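Local coordinates for uncharacterized protein (Saccharomonospora viridis, PDB 3RMQ), which is of unknown function but binds a zinc ion and belongs to a zinc-finger family, at residues P42-R46 against G47-A51; L70-P73 against M74-S78; S78-A81 against H82-D85; F84-P88 against A89-R93. The protein carries 1 engineered substitution. All blocks are in the same frame, centred on the assembly; numbering follows the deposited sequence. Where two conformers were deposited one is given.

Contact 1: P42-R46 against G47-A51; sequences PQTER and GDLTA
D48 folds back onto Q43 and is held there mainly by polar contacts. Its carboxylate OD2 takes the backbone N-H of Q43 (N to OD2 2.8 Å, 165° at the hydrogen), with the donor on the anti side and somewhat out of the carboxylate plane. D48 CG stands beside its own backbone N (chi1 -57°), which turns the acid back toward the start of the loop. R46 runs alongside D48 without an ion pair between them. A water accepts from R46 NH1 at 2.9 Å and donates to D48 OD2 at 2.6 Å. Q11 binds D48 OD1 and Q10 binds D48 O, tying the loop to the hairpin strand 7-12; W54 NE1 also gives to D48 O.

The backbone bonds identify the turn. D48 N gives to Q43 O at 3.2 Å, and R46 N reaches the same oxygen from the opposite face of its carbonyl plane. G47 N gives to T44 O at 3.0 Å. The 6→1 and 5→2 pairing, together with the positive phi of G47 (76°), has the form of a Schellman motif ending the 3-10 turn 44-46, within the loop joining strand 39-40 to helix 60-69.

The apolar contacts come from L49. Its CD2 packs 3.6 Å from Q43 C and 3.9 Å from P42 CB, and it also touches T44 OG1, the L49 and T44 side chains crossing at about a right angle.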
loop_
_atom_site.group_PDB
_atom_site.type_symbol
_atom_site.label_atom_id
_atom_site.label_comp_id
_atom_site.label_asym_id
_atom_site.label_seq_id
_atom_site.Cartn_x
_atom_site.Cartn_y
_atom_site.Cartn_z
ATOM N N PRO A 42 14.337 -2.755 1.921
ATOM C CA PRO A 42 14.362 -4.126 1.396
ATOM C C PRO A 42 15.561 -4.887 1.940
ATOM O O PRO A 42 16.673 -4.299 2.039
ATOM C CB PRO A 42 14.498 -3.932 -0.123
ATOM C CG PRO A 42 14.101 -2.544 -0.388
ATOM C CD PRO A 42 14.430 -1.747 0.843
ATOM N N GLN A 43 15.339 -6.145 2.341
ATOM C CA GLN A 43 16.395 -7.003 2.924
ATOM C C GLN A 43 16.445 -8.343 2.207
ATOM O O GLN A 43 15.412 -8.973 1.985
ATOM C CB GLN A 43 16.137 -7.287 4.410
ATOM C CG GLN A 43 16.400 -6.139 5.370
ATOM C CD GLN A 43 16.224 -6.571 6.819
ATOM O OE1 GLN A 43 16.152 -7.765 7.125
ATOM N NE2 GLN A 43 16.149 -5.609 7.709
ATOM N N THR A 44 17.649 -8.814 1.907
ATOM C CA THR A 44 17.758 -10.062 1.186
ATOM C C THR A 44 17.230 -11.232 2.008
ATOM O O THR A 44 16.642 -12.150 1.458
ATOM C CB THR A 44 19.206 -10.302 0.781
ATOM O OG1 THR A 44 19.614 -9.211 -0.046
ATOM C CG2 THR A 44 19.313 -11.600 0.003
ATOM N N GLU A 45 17.435 -11.202 3.327
ATOM C CA GLU A 45 16.989 -12.303 4.190
ATOM C C GLU A 45 15.479 -12.473 4.183
ATOM O O GLU A 45 14.978 -13.537 4.495
ATOM C CB GLU A 45 17.419 -12.033 5.653
ATOM C CG GLU A 45 18.939 -12.032 5.835
ATOM C CD GLU A 45 19.619 -10.633 5.666
ATOM O OE1 GLU A 45 19.055 -9.707 4.997
ATOM O OE2 GLU A 45 20.767 -10.493 6.185
ATOM N N ARG A 46 14.743 -11.415 3.832
ATOM C CA ARG A 46 13.273 -11.490 3.797
ATOM C C ARG A 46 12.742 -11.805 2.392
ATOM O O ARG A 46 11.504 -11.770 2.117
ATOM C CB ARG A 46 12.710 -10.127 4.211
ATOM C CG ARG A 46 12.977 -9.884 5.727
ATOM C CD ARG A 46 12.660 -8.461 6.156
ATOM N NE ARG A 46 12.617 -8.306 7.621
ATOM C CZ ARG A 46 12.451 -7.125 8.223
ATOM N NH1 ARG A 46 12.307 -6.027 7.491
ATOM N NH2 ARG A 46 12.418 -7.038 9.551
ATOM N N GLY A 47 13.672 -12.086 1.493
ATOM C CA GLY A 47 13.327 -12.378 0.091
ATOM C C GLY A 47 12.955 -11.125 -0.708
ATOM O O GLY A 47 12.455 -11.209 -1.860
ATOM N N ASP A 48 13.260 -9.945 -0.163
ATOM C CA ASP A 48 12.769 -8.707 -0.777
ATOM C C ASP A 48 13.455 -8.361 -2.101
ATOM O O ASP A 48 12.892 -7.579 -2.894
ATOM C CB ASP A 48 12.923 -7.482 0.133
ATOM C CG ASP A 48 12.229 -7.627 1.484
ATOM O OD1 ASP A 48 11.267 -8.416 1.615
ATOM O OD2 ASP A 48 12.673 -6.892 2.421
ATOM N N LEU A 49 14.655 -8.891 -2.359
ATOM C CA LEU A 49 15.343 -8.495 -3.618
ATOM C C LEU A 49 15.234 -9.556 -4.734
ATOM O O LEU A 49 15.913 -9.470 -5.752
ATOM C CB LEU A 49 16.818 -8.149 -3.368
ATOM C CG LEU A 49 17.115 -6.847 -2.581
ATOM C CD1 LEU A 49 16.407 -5.636 -3.133
ATOM C CD2 LEU A 49 16.777 -6.974 -1.155
ATOM N N THR A 50 14.356 -10.541 -4.561
ATOM C CA THR A 50 14.046 -11.463 -5.668
ATOM C C THR A 50 12.549 -11.477 -5.833
ATOM O O THR A 50 11.872 -12.068 -5.023
ATOM C CB THR A 50 14.555 -12.867 -5.344
ATOM O OG1 THR A 50 15.971 -12.797 -5.161
ATOM C CG2 THR A 50 14.223 -13.855 -6.478
ATOM N N ALA A 51 12.020 -10.843 -6.892
ATOM C CA ALA A 51 10.574 -10.649 -6.949
ATOM C C ALA A 51 9.852 -11.998 -7.100
ATOM O O ALA A 51 8.687 -12.123 -6.702
ATOM C CB ALA A 51 10.201 -9.708 -8.083
HETATM O O HOH W 1 12.436 -5.548 4.607
#

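Contact 2: L70-P73 against M74-S78; sequences LGWP and MREIS. Engineered in segment 74-78: M74 (natural residue Val).
W72 and P73, in the short link between helix 60-69 and helix 74-81, form a local contact with the first turn of the latter. The evidence is partly backbone: P73, the N-cap residue, presents its O to I77 N at 3.2 Å, in the carbonyl plane and fairly straight at 162°. A weak bond from E76 N shares that oxygen.

The side chains pack around this bond. I77 CG1, beside its backbone N (chi1 -62°), lies 3.5 Å from W72 CB, while its CD1 reaches W72 O. E76 crosses W72 at about a right angle. Its OE1 sits 3.8 Å above one face of the indole, offset toward the rim, and its carboxylate is nearly perpendicular to the ring (86°). The same OE1 lies 3.3 Å from P73 CD. At P73 CB, the bent chain of R75 brings NE to 3.5 Å. M74, an engineered methionine (valine in the natural sequence) present as selenomethionine, touches P73 through CB and packs on K68 and L108.

Contact between the residue before the N-cap, W72, and I77 in the first turn is a hydrophobic staple. With the Schellman motif at G71, it makes a compact corner between two consecutive helices.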
loop_
_atom_site.group_PDB
_atom_site.type_symbol
_atom_site.label_atom_id
_atom_site.label_comp_id
_atom_site.label_asym_id
_atom_site.label_seq_id
_atom_site.Cartn_x
_atom_site.Cartn_y
_atom_site.Cartn_z
ATOM N N LEU A 70 -4.486 6.448 -9.445
ATOM C CA LEU A 70 -4.708 6.129 -10.856
ATOM C C LEU A 70 -6.080 6.602 -11.334
ATOM O O LEU A 70 -6.412 6.460 -12.506
ATOM C CB LEU A 70 -4.557 4.633 -11.105
ATOM C CG LEU A 70 -3.119 4.124 -10.931
ATOM C CD1 LEU A 70 -3.051 2.643 -11.195
ATOM C CD2 LEU A 70 -2.168 4.833 -11.891
ATOM N N GLY A 71 -6.869 7.159 -10.422
ATOM C CA GLY A 71 -8.102 7.843 -10.792
ATOM C C GLY A 71 -9.371 7.007 -10.691
ATOM O O GLY A 71 -10.416 7.412 -11.236
ATOM N N TRP A 72 -9.329 5.867 -10.002
ATOM C CA TRP A 72 -10.559 5.066 -9.881
ATOM C C TRP A 72 -11.644 5.779 -9.104
ATOM O O TRP A 72 -11.332 6.506 -8.153
ATOM C CB TRP A 72 -10.314 3.765 -9.147
ATOM C CG TRP A 72 -9.524 2.825 -9.894
ATOM C CD1 TRP A 72 -8.742 3.080 -10.980
ATOM C CD2 TRP A 72 -9.402 1.442 -9.619
ATOM N NE1 TRP A 72 -8.137 1.925 -11.402
ATOM C CE2 TRP A 72 -8.533 0.901 -10.585
ATOM C CE3 TRP A 72 -9.938 0.602 -8.635
ATOM C CZ2 TRP A 72 -8.196 -0.448 -10.612
ATOM C CZ3 TRP A 72 -9.594 -0.731 -8.652
ATOM C CH2 TRP A 72 -8.726 -1.245 -9.644
ATOM N N PRO A 73 -12.926 5.534 -9.478
ATOM C CA PRO A 73 -14.038 6.039 -8.682
ATOM C C PRO A 73 -14.071 5.317 -7.349
ATOM O O PRO A 73 -13.544 4.201 -7.240
ATOM C CB PRO A 73 -15.274 5.672 -9.514
ATOM C CG PRO A 73 -14.859 4.478 -10.278
ATOM C CD PRO A 73 -13.391 4.689 -10.592
HETATM N N MSE A 74 -14.666 5.952 -6.347
HETATM C CA MSE A 74 -14.747 5.368 -5.015
HETATM C C MSE A 74 -15.405 3.998 -5.007
HETATM O O MSE A 74 -14.960 3.113 -4.284
HETATM C CB MSE A 74 -15.484 6.308 -4.056
HETATM C CG MSE A 74 -14.708 7.598 -3.779
HETATM SE SE MSE A 74 -12.921 7.336 -2.953
HETATM C CE MSE A 74 -13.354 8.124 -1.205
ATOM N N ARG A 75 -16.423 3.776 -5.813
ATOM C CA ARG A 75 -17.084 2.475 -5.728
ATOM C C ARG A 75 -16.166 1.326 -6.142
ATOM O O ARG A 75 -16.217 0.272 -5.533
ATOM C CB ARG A 75 -18.391 2.422 -6.518
ATOM C CG ARG A 75 -18.386 3.235 -7.782
ATOM C CD ARG A 75 -19.141 4.527 -7.546
ATOM N NE ARG A 75 -18.333 5.715 -7.803
ATOM C CZ ARG A 75 -18.064 6.661 -6.907
ATOM N NH1 ARG A 75 -18.524 6.577 -5.665
ATOM N NH2 ARG A 75 -17.329 7.705 -7.258
ATOM N N GLU A 76 -15.315 1.518 -7.151
ATOM C CA GLU A 76 -14.387 0.454 -7.548
ATOM C C GLU A 76 -13.234 0.292 -6.581
ATOM O O GLU A 76 -12.681 -0.791 -6.449
ATOM C CB GLU A 76 -13.783 0.745 -8.909
ATOM C CG GLU A 76 -14.791 0.864 -9.999
ATOM C CD GLU A 76 -14.119 1.079 -11.322
ATOM O OE1 GLU A 76 -12.922 1.463 -11.335
ATOM O OE2 GLU A 76 -14.783 0.858 -12.351
ATOM N N ILE A 77 -12.806 1.383 -5.961
ATOM C CA ILE A 77 -11.788 1.288 -4.919
ATOM C C ILE A 77 -12.391 0.476 -3.744
ATOM O O ILE A 77 -11.724 -0.342 -3.129
ATOM C CB ILE A 77 -11.295 2.685 -4.466
ATOM C CG1 ILE A 77 -10.640 3.430 -5.630
ATOM C CG2 ILE A 77 -10.291 2.554 -3.355
ATOM C CD1 ILE A 77 -10.216 4.858 -5.291
ATOM N N SER A 78 -13.669 0.691 -3.468
ATOM C CA SER A 78 -14.297 0.020 -2.358
ATOM C C SER A 78 -14.286 -1.490 -2.576
ATOM O O SER A 78 -13.935 -2.235 -1.657
ATOM C CB SER A 78 -15.710 0.526 -2.151
ATOM O OG SER A 78 -16.231 -0.072 -0.998
#

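Contact 3: S78-A81 against H82-D85; sequences SDLA and HRFD
A81 and F84 mark the firmer half of this contact, where helix 74-81 runs out into a type I beta turn. F84 N gives a nearly straight bond to A81 O (3.1 Å, 174°), and R83 N gives another to L80 O (3.2 Å, 172°). Both donors lie above the planes of their carbonyls, consistent with short-span turn bonds. A81 is buried and packs on I64, and F84 lies on P60 and T63, so this side of the turn rests against helix 60-69. A81 O also accepts from W86 NE1, a second grip on the same oxygen.

The exposed R83 adds a looser layer. Its CG occupies the crowded position between backbone N and carbonyl carbon (chi1 79°), from which the extended chain brings the guanidinium over L80. L80 CD1 sits 3.8 Å above the centre of that flat group, and R83 CG lies 4.2 Å above the centre of the F84 ring.

The other half is looser and largely exposed. H82 ND1 approaches S78 O at 2.8 Å, but the bond is weak because it is badly bent. H82 N shares itself weakly between S78 O and D79 O. S78 OG approaches H82 CE1 at 3.5 Å, although its hydrogen bond is to L108 O.

The polar chemistry implies a helix end that passes from i to i+4 bonding into a turn: the regular bonding weakens at H82, shorter-span bonds replace it at R83 and F84, and the ring N-H of H82, with the proton probably on ND1, offers S78 O an additional, weak donor.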
loop_
_atom_site.group_PDB
_atom_site.type_symbol
_atom_site.label_atom_id
_atom_site.label_comp_id
_atom_site.label_asym_id
_atom_site.label_seq_id
_atom_site.Cartn_x
_atom_site.Cartn_y
_atom_site.Cartn_z
ATOM N N SER A 78 -13.669 0.691 -3.468
ATOM C CA SER A 78 -14.297 0.020 -2.358
ATOM C C SER A 78 -14.286 -1.490 -2.576
ATOM O O SER A 78 -13.935 -2.235 -1.657
ATOM C CB SER A 78 -15.710 0.526 -2.151
ATOM O OG SER A 78 -16.231 -0.072 -0.998
ATOM N N ASP A 79 -14.647 -1.938 -3.784
ATOM C CA ASP A 79 -14.618 -3.369 -4.136
ATOM C C ASP A 79 -13.246 -3.989 -3.915
ATOM O O ASP A 79 -13.128 -5.103 -3.436
ATOM C CB ASP A 79 -14.997 -3.572 -5.600
ATOM C CG ASP A 79 -16.470 -3.378 -5.840
ATOM O OD1 ASP A 79 -17.232 -3.376 -4.839
ATOM O OD2 ASP A 79 -16.862 -3.229 -7.025
ATOM N N LEU A 80 -12.214 -3.239 -4.277
ATOM C CA LEU A 80 -10.830 -3.648 -4.116
ATOM C C LEU A 80 -10.488 -3.867 -2.623
ATOM O O LEU A 80 -9.872 -4.861 -2.231
ATOM C CB LEU A 80 -9.965 -2.513 -4.691
ATOM C CG LEU A 80 -8.461 -2.643 -4.694
ATOM C CD1 LEU A 80 -8.093 -3.908 -5.491
ATOM C CD2 LEU A 80 -7.806 -1.374 -5.307
ATOM N N ALA A 81 -10.890 -2.916 -1.792
ATOM C CA ALA A 81 -10.467 -2.880 -0.385
ATOM C C ALA A 81 -11.063 -4.057 0.359
ATOM O O ALA A 81 -10.531 -4.522 1.371
ATOM C CB ALA A 81 -10.912 -1.585 0.262
ATOM N N HIS A 82 -12.177 -4.555 -0.165
ATOM C CA HIS A 82 -12.913 -5.561 0.540
ATOM C C HIS A 82 -12.099 -6.819 0.691
ATOM O O HIS A 82 -12.381 -7.605 1.574
ATOM C CB HIS A 82 -14.277 -5.814 -0.110
ATOM C CG HIS A 82 -15.339 -4.873 0.375
ATOM N ND1 HIS A 82 -15.136 -3.512 0.476
ATOM C CD2 HIS A 82 -16.601 -5.097 0.813
ATOM C CE1 HIS A 82 -16.231 -2.936 0.941
ATOM N NE2 HIS A 82 -17.134 -3.876 1.155
ATOM N N ARG A 83 -11.046 -7.008 -0.098
ATOM C CA ARG A 83 -10.297 -8.251 0.051
ATOM C C ARG A 83 -9.137 -8.239 1.053
ATOM O O ARG A 83 -8.428 -9.241 1.190
ATOM C CB ARG A 83 -9.802 -8.720 -1.305
ATOM C CG ARG A 83 -8.599 -8.002 -1.776
ATOM C CD ARG A 83 -8.591 -8.005 -3.279
ATOM N NE ARG A 83 -7.270 -7.670 -3.773
ATOM C CZ ARG A 83 -6.971 -7.541 -5.054
ATOM N NH1 ARG A 83 -5.730 -7.227 -5.409
ATOM N NH2 ARG A 83 -7.915 -7.716 -5.973
ATOM N N PHE A 84 -8.931 -7.132 1.769
ATOM C CA PHE A 84 -7.895 -7.079 2.816
ATOM C C PHE A 84 -8.496 -7.106 4.223
ATOM O O PHE A 84 -9.674 -6.798 4.398
ATOM C CB PHE A 84 -7.064 -5.792 2.652
ATOM C CG PHE A 84 -6.362 -5.711 1.342
ATOM C CD1 PHE A 84 -5.300 -6.547 1.086
ATOM C CD2 PHE A 84 -6.737 -4.784 0.380
ATOM C CE1 PHE A 84 -4.626 -6.483 -0.118
ATOM C CE2 PHE A 84 -6.090 -4.716 -0.827
ATOM C CZ PHE A 84 -5.016 -5.564 -1.080
ATOM N N ASP A 85 -7.668 -7.449 5.210
ATOM C CA ASP A 85 -7.998 -7.277 6.626
ATOM C C ASP A 85 -7.483 -5.908 7.092
ATOM O O ASP A 85 -6.354 -5.552 6.825
ATOM C CB ASP A 85 -7.359 -8.396 7.451
ATOM C CG ASP A 85 -7.829 -9.795 7.013
ATOM O OD1 ASP A 85 -8.946 -9.902 6.444
ATOM O OD2 ASP A 85 -7.078 -10.779 7.226
#

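Contact 4: F84-P88 against A89-R93; sequences FDWSP and ALITR
S87 reaches L90 because its OG stands between backbone N and carbonyl carbon (chi1 67°), directed at the first turn of helix 88-97. I91 places CG1 beside its own N (chi1 -60°), so that this branch faces W86. The first arrangement gives a capping bond, L90 N to S87 OG at 3.2 Å, with S87 at the N-cap. The second brings I91 CG1 to 3.7 Å from W86 CB, while I91 CD1 touches W86 O.

S87 contributes a second acceptor: its O takes I91 N at 2.9 Å, the donor nearly along the C=O axis. P88 O receives T92 N at 3.0 Å, this donor tilted from the carbonyl plane. W86 also crosses L90 at about a right angle, with its CE3 3.9 Å from L90 CB, and L90 CD1 lies against D85 O. Beyond the segment, L90 packs on V61 of helix 60-69, its side chain about 5 Å from that of the zinc ligand C59; I91 packs on F102 and V106.

A serine N-cap, a proline that has no N-H to satisfy, and the W86-I91 hydrophobic staple together imply a well-defined helix start, in which side-chain and backbone oxygens of one residue serve successive amides.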
loop_
_atom_site.group_PDB
_atom_site.type_symbol
_atom_site.label_atom_id
_atom_site.label_comp_id
_atom_site.label_asym_id
_atom_site.label_seq_id
_atom_site.Cartn_x
_atom_site.Cartn_y
_atom_site.Cartn_z
ATOM N N PHE A 84 -8.931 -7.132 1.769
ATOM C CA PHE A 84 -7.895 -7.079 2.816
ATOM C C PHE A 84 -8.496 -7.106 4.223
ATOM O O PHE A 84 -9.674 -6.798 4.398
ATOM C CB PHE A 84 -7.064 -5.792 2.652
ATOM C CG PHE A 84 -6.362 -5.711 1.342
ATOM C CD1 PHE A 84 -5.300 -6.547 1.086
ATOM C CD2 PHE A 84 -6.737 -4.784 0.380
ATOM C CE1 PHE A 84 -4.626 -6.483 -0.118
ATOM C CE2 PHE A 84 -6.090 -4.716 -0.827
ATOM C CZ PHE A 84 -5.016 -5.564 -1.080
ATOM N N ASP A 85 -7.668 -7.449 5.210
ATOM C CA ASP A 85 -7.998 -7.277 6.626
ATOM C C ASP A 85 -7.483 -5.908 7.092
ATOM O O ASP A 85 -6.354 -5.552 6.825
ATOM C CB ASP A 85 -7.359 -8.396 7.451
ATOM C CG ASP A 85 -7.829 -9.795 7.013
ATOM O OD1 ASP A 85 -8.946 -9.902 6.444
ATOM O OD2 ASP A 85 -7.078 -10.779 7.226
ATOM N N TRP A 86 -8.318 -5.156 7.783
ATOM C CA TRP A 86 -8.033 -3.769 8.095
ATOM C C TRP A 86 -7.978 -3.510 9.609
ATOM O O TRP A 86 -9.013 -3.431 10.290
ATOM C CB TRP A 86 -9.115 -2.889 7.505
ATOM C CG TRP A 86 -9.084 -2.825 6.013
ATOM C CD1 TRP A 86 -9.818 -3.567 5.116
ATOM C CD2 TRP A 86 -8.297 -1.943 5.264
ATOM N NE1 TRP A 86 -9.514 -3.176 3.830
ATOM C CE2 TRP A 86 -8.589 -2.166 3.891
ATOM C CE3 TRP A 86 -7.373 -0.970 5.603
ATOM C CZ2 TRP A 86 -7.944 -1.473 2.879
ATOM C CZ3 TRP A 86 -6.754 -0.256 4.596
ATOM C CH2 TRP A 86 -7.036 -0.518 3.245
ATOM N N SER A 87 -6.770 -3.379 10.132
ATOM C CA SER A 87 -6.583 -3.080 11.538
ATOM C C SER A 87 -6.694 -1.576 11.753
ATOM O O SER A 87 -6.664 -0.813 10.796
ATOM C CB SER A 87 -5.213 -3.533 11.974
ATOM O OG SER A 87 -4.261 -2.729 11.324
ATOM N N PRO A 88 -6.820 -1.146 13.019
ATOM C CA PRO A 88 -6.900 0.296 13.257
ATOM C C PRO A 88 -5.634 0.984 12.763
ATOM O O PRO A 88 -5.707 2.099 12.283
ATOM C CB PRO A 88 -7.041 0.403 14.793
ATOM C CG PRO A 88 -7.700 -0.868 15.190
ATOM C CD PRO A 88 -7.155 -1.930 14.226
ATOM N N ALA A 89 -4.486 0.321 12.848
ATOM C CA ALA A 89 -3.260 0.913 12.369
ATOM C C ALA A 89 -3.368 1.190 10.874
ATOM O O ALA A 89 -2.973 2.253 10.408
ATOM C CB ALA A 89 -2.049 -0.028 12.652
ATOM N N LEU A 90 -3.884 0.221 10.122
ATOM C CA LEU A 90 -3.983 0.389 8.657
ATOM C C LEU A 90 -5.028 1.395 8.252
ATOM O O LEU A 90 -4.810 2.181 7.359
ATOM C CB LEU A 90 -4.308 -0.929 7.970
ATOM C CG LEU A 90 -3.123 -1.891 8.081
ATOM C CD1 LEU A 90 -3.547 -3.288 7.720
ATOM C CD2 LEU A 90 -2.054 -1.396 7.109
ATOM N N ILE A 91 -6.185 1.353 8.903
ATOM C CA ILE A 91 -7.280 2.261 8.569
ATOM C C ILE A 91 -6.864 3.680 8.863
ATOM O O ILE A 91 -7.105 4.579 8.064
ATOM C CB ILE A 91 -8.583 1.897 9.343
ATOM C CG1 ILE A 91 -9.015 0.463 8.978
ATOM C CG2 ILE A 91 -9.691 2.906 9.029
ATOM C CD1 ILE A 91 -10.178 -0.101 9.884
ATOM N N THR A 92 -6.246 3.917 10.007
ATOM C CA THR A 92 -5.915 5.298 10.323
ATOM C C THR A 92 -4.755 5.751 9.420
ATOM O O THR A 92 -4.679 6.924 9.037
ATOM C CB THR A 92 -5.650 5.518 11.831
ATOM O OG1 THR A 92 -4.519 4.750 12.232
ATOM C CG2 THR A 92 -6.880 5.096 12.643
ATOM N N ARG A 93 -3.888 4.822 9.022
ATOM C CA ARG A 93 -2.849 5.153 8.048
ATOM C C ARG A 93 -3.471 5.517 6.664
ATOM O O ARG A 93 -3.048 6.478 6.019
ATOM C CB ARG A 93 -1.858 3.984 7.924
ATOM C CG ARG A 93 -0.677 4.258 7.012
ATOM C CD ARG A 93 0.361 3.051 7.077
ATOM N NE ARG A 93 0.824 2.838 8.452
ATOM C CZ ARG A 93 0.981 1.649 9.046
ATOM N NH1 ARG A 93 0.729 0.527 8.394
ATOM N NH2 ARG A 93 1.399 1.575 10.315
#

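Overall arrangement
The four contacts follow one another along the chain, but contact 1 stands apart. It lies in the loop after strand 39-40, with its centre about 31, 26 and 24 Å from those of contacts 2, 3 and 4, and on the opposite side of the chain's centre from contact 2. Contacts 2 and 3 share S78 and helix 74-81, meeting through W72 and L80. Contacts 3 and 4 share F84 and D85. Adjacent centres in this helical group are about 11 Å apart. Together contacts 2 to 4 trace the start and end of helix 74-81 and the start of helix 88-97, all packed against helix 60-69, near whose start lie the zinc ligands C59 and C62.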